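5-carboxymethyl-2-hydroxymuconate semialdehyde dehydrogenase (Thermus thermophilus, PDB 2D4E) probably oxidises the semialdehyde group of 5-carboxymethyl-2-hydroxymuconate semialdehyde to the carboxylate, with NAD as the electron acceptor. Local coordinates at residues Thr204-Ala209 and Leu224-Gly229; Ala163-Ile168 and Gly190-Leu195. One frame throughout, in Å; residues are numbered along the deposited sequence.

Contact 1: Thr204-Ala209 and Leu224-Gly229. With NAD (nicotinamide-adenine-dinucleotide), chain K.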
loop_
_atom_site.group_PDB
_atom_site.type_symbol
_atom_site.label_atom_id
_atom_site.label_comp_id
_atom_site.label_asym_id
_atom_site.label_seq_id
_atom_site.Cartn_x
_atom_site.Cartn_y
_atom_site.Cartn_z
ATOM N N THR C 204 7.163 30.821 23.091
ATOM C CA THR C 204 7.111 29.367 23.117
ATOM C C THR C 204 8.173 28.692 22.233
ATOM O O THR C 204 8.688 27.631 22.582
ATOM C CB THR C 204 5.713 28.875 22.693
ATOM O OG1 THR C 204 4.728 29.431 23.575
ATOM C CG2 THR C 204 5.642 27.356 22.746
ATOM N N ALA C 205 8.498 29.302 21.097
ATOM C CA ALA C 205 9.489 28.731 20.189
ATOM C C ALA C 205 10.889 28.732 20.812
ATOM O O ALA C 205 11.625 27.754 20.700
ATOM C CB ALA C 205 9.493 29.499 18.865
ATOM N N THR C 206 11.263 29.826 21.462
ATOM C CA THR C 206 12.572 29.888 22.103
ATOM C C THR C 206 12.624 28.834 23.206
ATOM O O THR C 206 13.661 28.207 23.431
ATOM C CB THR C 206 12.838 31.287 22.697
ATOM O OG1 THR C 206 13.265 32.174 21.651
ATOM C CG2 THR C 206 13.906 31.219 23.783
ATOM N N LYS C 207 11.496 28.629 23.881
ATOM C CA LYS C 207 11.411 27.632 24.943
ATOM C C LYS C 207 11.589 26.229 24.349
ATOM O O LYS C 207 12.285 25.377 24.916
ATOM C CB LYS C 207 10.056 27.732 25.652
ATOM C CG LYS C 207 9.880 26.748 26.800
ATOM C CD LYS C 207 10.902 26.975 27.914
ATOM C CE LYS C 207 10.657 26.018 29.069
ATOM N NZ LYS C 207 11.528 26.305 30.241
ATOM N N LEU C 208 10.955 26.003 23.203
ATOM C CA LEU C 208 11.040 24.730 22.513
ATOM C C LEU C 208 12.496 24.455 22.153
ATOM O O LEU C 208 12.975 23.328 22.292
ATOM C CB LEU C 208 10.178 24.756 21.245
ATOM C CG LEU C 208 10.232 23.510 20.352
ATOM C CD1 LEU C 208 9.805 22.282 21.154
ATOM C CD2 LEU C 208 9.324 23.713 19.127
ATOM N N ALA C 209 13.200 25.481 21.689
ATOM C CA ALA C 209 14.608 25.313 21.344
ATOM C C ALA C 209 15.384 24.882 22.591
ATOM O O ALA C 209 16.277 24.039 22.511
ATOM C CB ALA C 209 15.182 26.606 20.796
ATOM N N LEU C 224 16.549 28.191 15.168
ATOM C CA LEU C 224 15.435 29.103 15.353
ATOM C C LEU C 224 15.836 30.543 15.092
ATOM O O LEU C 224 16.875 31.008 15.566
ATOM C CB LEU C 224 14.908 28.981 16.781
ATOM C CG LEU C 224 14.077 30.158 17.294
ATOM C CD1 LEU C 224 12.774 30.247 16.509
ATOM C CD2 LEU C 224 13.807 29.979 18.778
ATOM N N VAL C 225 15.010 31.245 14.325
ATOM C CA VAL C 225 15.257 32.650 14.035
ATOM C C VAL C 225 13.960 33.418 14.272
ATOM O O VAL C 225 12.969 33.206 13.576
ATOM C CB VAL C 225 15.710 32.874 12.576
ATOM C CG1 VAL C 225 15.982 34.353 12.349
ATOM C CG2 VAL C 225 16.967 32.066 12.282
ATOM N N GLN C 226 13.970 34.291 15.274
ATOM C CA GLN C 226 12.803 35.098 15.604
ATOM C C GLN C 226 12.795 36.314 14.692
ATOM O O GLN C 226 13.852 36.783 14.263
ATOM C CB GLN C 226 12.868 35.555 17.063
ATOM C CG GLN C 226 12.867 34.431 18.073
ATOM C CD GLN C 226 11.477 33.885 18.342
ATOM O OE1 GLN C 226 10.530 34.179 17.614
ATOM N NE2 GLN C 226 11.354 33.078 19.389
ATOM N N GLY C 227 11.612 36.834 14.387
ATOM C CA GLY C 227 11.556 38.004 13.530
ATOM C C GLY C 227 10.290 38.155 12.718
ATOM O O GLY C 227 9.442 37.260 12.684
ATOM N N PHE C 228 10.177 39.297 12.050
ATOM C CA PHE C 228 9.014 39.620 11.233
ATOM C C PHE C 228 8.960 38.813 9.942
ATOM O O PHE C 228 9.990 38.391 9.415
ATOM C CB PHE C 228 9.021 41.118 10.911
ATOM C CG PHE C 228 8.984 41.999 12.129
ATOM C CD1 PHE C 228 9.661 43.215 12.142
ATOM C CD2 PHE C 228 8.259 41.625 13.260
ATOM C CE1 PHE C 228 9.619 44.049 13.268
ATOM C CE2 PHE C 228 8.209 42.448 14.386
ATOM C CZ PHE C 228 8.891 43.663 14.391
ATOM N N GLY C 229 7.750 38.611 9.432
ATOM C CA GLY C 229 7.571 37.858 8.202
ATOM C C GLY C 229 8.320 38.428 7.010
ATOM O O GLY C 229 8.978 37.690 6.268
HETATM P PA NAD K . 0.552 35.023 8.460
HETATM O O1A NAD K . 0.805 36.442 8.235
HETATM O O2A NAD K . 0.499 34.262 7.200
HETATM O O5B NAD K . 1.669 34.297 9.386
HETATM C C5B NAD K . 2.245 32.971 9.141
HETATM C C4B NAD K . 3.751 33.115 9.103
HETATM O O4B NAD K . 4.011 33.820 7.870
HETATM C C3B NAD K . 4.349 34.028 10.211
HETATM O O3B NAD K . 5.389 33.336 10.933
HETATM C C2B NAD K . 4.840 35.246 9.412
HETATM O O2B NAD K . 5.993 35.888 10.001
HETATM C C1B NAD K . 5.112 34.633 8.053
HETATM N N9A NAD K . 5.117 35.620 6.989
HETATM C C8A NAD K . 4.287 36.709 6.794
HETATM N N7A NAD K . 4.583 37.427 5.685
HETATM C C5A NAD K . 5.671 36.734 5.153
HETATM C C6A NAD K . 6.474 36.966 3.974
HETATM N N6A NAD K . 6.267 37.988 3.139
HETATM N N1A NAD K . 7.499 36.061 3.738
HETATM C C2A NAD K . 7.711 35.000 4.613
HETATM N N3A NAD K . 7.031 34.712 5.714
HETATM C C4A NAD K . 6.016 35.613 5.940
HETATM O O3 NAD K . -0.742 34.917 9.253
HETATM P PN NAD K . -1.247 34.402 10.666
HETATM O O1N NAD K . -1.977 35.539 11.263
HETATM O O2N NAD K . -0.100 33.887 11.432
HETATM O O5D NAD K . -2.233 33.388 10.036
HETATM C C5D NAD K . -3.391 32.833 10.612
HETATM C C4D NAD K . -3.798 32.054 9.402
HETATM O O4D NAD K . -3.188 30.744 9.368
HETATM C C3D NAD K . -5.291 31.911 9.146
HETATM O O3D NAD K . -5.663 32.265 7.799
HETATM C C2D NAD K . -5.509 30.439 9.492
HETATM O O2D NAD K . -6.671 29.921 8.812
HETATM C C1D NAD K . -4.195 29.828 9.058
HETATM N N1N NAD K . -3.921 28.525 9.686
HETATM C C2N NAD K . -4.080 27.462 8.810
HETATM C C3N NAD K . -3.854 26.197 9.332
HETATM C C7N NAD K . -4.015 24.945 8.484
HETATM O O7N NAD K . -3.797 23.864 9.001
HETATM N N7N NAD K . -4.399 25.044 7.199
HETATM C C4N NAD K . -3.471 26.003 10.739
HETATM C C5N NAD K . -3.346 27.191 11.516
HETATM C C6N NAD K . -3.552 28.468 11.070
#

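Contact 2: Ala163-Ile168 and Gly190-Leu195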
loop_
_atom_site.group_PDB
_atom_site.type_symbol
_atom_site.label_atom_id
_atom_site.label_comp_id
_atom_site.label_asym_id
_atom_site.label_seq_id
_atom_site.Cartn_x
_atom_site.Cartn_y
_atom_site.Cartn_z
ATOM N N ALA C 163 14.776 14.632 1.959
ATOM C CA ALA C 163 14.800 15.653 0.910
ATOM C C ALA C 163 15.743 16.840 1.141
ATOM O O ALA C 163 16.269 17.406 0.181
ATOM C CB ALA C 163 13.387 16.152 0.650
ATOM N N GLY C 164 15.954 17.218 2.400
ATOM C CA GLY C 164 16.838 18.336 2.698
ATOM C C GLY C 164 16.326 19.267 3.786
ATOM O O GLY C 164 15.198 19.108 4.248
ATOM N N PRO C 165 17.132 20.256 4.217
ATOM C CA PRO C 165 16.730 21.207 5.261
ATOM C C PRO C 165 15.335 21.792 5.009
ATOM O O PRO C 165 14.968 22.096 3.868
ATOM C CB PRO C 165 17.829 22.267 5.200
ATOM C CG PRO C 165 19.038 21.460 4.812
ATOM C CD PRO C 165 18.495 20.551 3.731
ATOM N N VAL C 166 14.566 21.951 6.082
ATOM C CA VAL C 166 13.214 22.476 5.977
ATOM C C VAL C 166 13.025 23.796 6.718
ATOM O O VAL C 166 13.330 23.905 7.903
ATOM C CB VAL C 166 12.179 21.461 6.531
ATOM C CG1 VAL C 166 10.749 21.967 6.268
ATOM C CG2 VAL C 166 12.393 20.094 5.886
ATOM N N GLY C 167 12.529 24.798 6.001
ATOM C CA GLY C 167 12.258 26.089 6.600
ATOM C C GLY C 167 10.806 26.016 7.032
ATOM O O GLY C 167 9.913 25.871 6.188
ATOM N N ILE C 168 10.573 26.103 8.339
ATOM C CA ILE C 168 9.231 26.002 8.904
ATOM C C ILE C 168 8.740 27.365 9.391
ATOM O O ILE C 168 9.272 27.925 10.352
ATOM C CB ILE C 168 9.241 24.957 10.066
ATOM C CG1 ILE C 168 9.720 23.610 9.514
ATOM C CG2 ILE C 168 7.858 24.818 10.703
ATOM C CD1 ILE C 168 9.878 22.507 10.549
ATOM N N GLY C 190 14.731 12.522 8.745
ATOM C CA GLY C 190 16.117 12.813 8.439
ATOM C C GLY C 190 16.502 14.180 7.928
ATOM O O GLY C 190 17.604 14.343 7.401
ATOM N N ASN C 191 15.624 15.164 8.084
ATOM C CA ASN C 191 15.922 16.519 7.624
ATOM C C ASN C 191 16.301 17.434 8.784
ATOM O O ASN C 191 15.950 17.167 9.933
ATOM C CB ASN C 191 14.712 17.114 6.898
ATOM C CG ASN C 191 14.336 16.332 5.661
ATOM O OD1 ASN C 191 15.167 16.108 4.788
ATOM N ND2 ASN C 191 13.080 15.912 5.580
ATOM N N THR C 192 17.025 18.507 8.476
ATOM C CA THR C 192 17.407 19.482 9.495
ATOM C C THR C 192 16.361 20.592 9.424
ATOM O O THR C 192 15.610 20.681 8.445
ATOM C CB THR C 192 18.823 20.053 9.254
ATOM O OG1 THR C 192 18.916 20.568 7.922
ATOM C CG2 THR C 192 19.869 18.964 9.452
ATOM N N VAL C 193 16.330 21.452 10.434
ATOM C CA VAL C 193 15.305 22.483 10.499
ATOM C C VAL C 193 15.700 23.909 10.882
ATOM O O VAL C 193 16.634 24.134 11.651
ATOM C CB VAL C 193 14.214 22.021 11.497
ATOM C CG1 VAL C 193 13.166 23.104 11.692
ATOM C CG2 VAL C 193 13.595 20.715 11.010
ATOM N N VAL C 194 14.966 24.864 10.321
ATOM C CA VAL C 194 15.125 26.273 10.643
ATOM C C VAL C 194 13.697 26.785 10.835
ATOM O O VAL C 194 12.944 26.931 9.870
ATOM C CB VAL C 194 15.795 27.095 9.520
ATOM C CG1 VAL C 194 15.794 28.568 9.913
ATOM C CG2 VAL C 194 17.229 26.624 9.285
ATOM N N LEU C 195 13.326 27.042 12.083
ATOM C CA LEU C 195 11.989 27.528 12.410
ATOM C C LEU C 195 11.915 29.054 12.483
ATOM O O LEU C 195 12.792 29.700 13.062
ATOM C CB LEU C 195 11.541 26.930 13.747
ATOM C CG LEU C 195 10.250 27.446 14.385
ATOM C CD1 LEU C 195 9.053 27.023 13.546
ATOM C CD2 LEU C 195 10.125 26.899 15.797
#

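Contact 1: Thr204-Ala209 and Leu224-Gly229
Gln226 reaches across to Thr206 on helix 203-214. From CB of Gln226, CG stands beside the backbone N and anti to the carbonyl carbon (chi1 -62°). The chain then bends at CG (chi2 -81°), which turns the amide toward the helix. Gln226 CD comes no nearer than 4.1 Å to Thr206 OG1. At the tip, Gln226 NE2 donates to Thr206 OG1 over 3.1 Å. The bond is fairly straight, 158° at the hydrogen, and OG1 lies in the amide plane. Gln226 NE2 also packs 4.1 Å from Ala205 CB. Its other hydrogen bond goes to Pro202 O, just before the helix. Thr206 OG1 is bonded to Leu28 O as well.

Next to this polar link, Leu224 supplies the apolar part. Leu224 CD2 presses on Thr206 CA at 3.5 Å and lies 4.2 Å from Ala209 CB. Leu224 CD1 meets Ala205 CB at 4.1 Å. Further along, Gly229, part of the NAD pocket, brings its CA to 3.1 Å from NAD O2B. The spacing of Gly227 and Gly229 resembles a Rossmann-type glycine pattern. Through its bonds to Thr206 and Pro202, the Gln226 amide ties the helix to the chain leading to the cofactor, and these two bonds to NE2 restrict its rotation.

Contact 2: Ala163-Ile168 and Gly190-Leu195
Asn191 OD1 accepts a hydrogen bond from Gly164 N at 2.7 Å. The donor sits above the carbonyl plane, 42° out of it, and so is not on a lone pair. CG of Asn191 stands beside its own backbone N (chi1 -62°), which carries the amide across to the turn before strand 166-169. The other end of that amide, ND2, is bonded to Tyr495 O.

From here the two strands pair in parallel. Val166 N donates to Thr192 O at 2.9 Å. Val166 O accepts from Val194 N at 3.1 Å. Ile168 N then donates to Val194 O at 2.9 Å. The backbone of Gly167 is bonded to Leu244 and Thr246 of strand 244-248, and that of Ile168 also to Lys196. Thr192 OG1 lies against Pro165 CG at 3.2 Å, but its hydrogen bond is to Ala73 O. Val193 O is taken by Asn223 ND2.

On the face shared by Val166, Ile168, Val193 and Leu195, Ile168 CD1 meets Val193 CG1 at 3.5 Å, and Ile168 CG2 meets Leu195 CD1 at 3.8 Å. Helix 175-188 packs on this face, making a beta-alpha-beta unit with the two strands. Helix 63-80 packs against Val194 on the other face. Strands 222-224 and 244-248 flank the pair in the parallel sheet.

How the contacts relate
The chain enters contact 2 at Ala163-Ile168, runs through helix 175-188 and returns at Gly190-Leu195. This closes the first loop. Strand 193-196 leads on to helix 203-214, where contact 1 begins. That contact closes a second, shorter loop when the chain comes back at Leu224-Gly229. The two are in series and neither nest nor cross. Their centres are about 15 Å apart, yet they touch. Val225 N lies 3.0 Å from Leu195 O, a probable hydrogen bond, and Ala205 CB packs on Leu195 CD2. Contact 2 joins neighbouring strands of the parallel sheet. Contact 1 ties a helix to strand 222-224, outermost in that sheet within this chain, and to the NAD site.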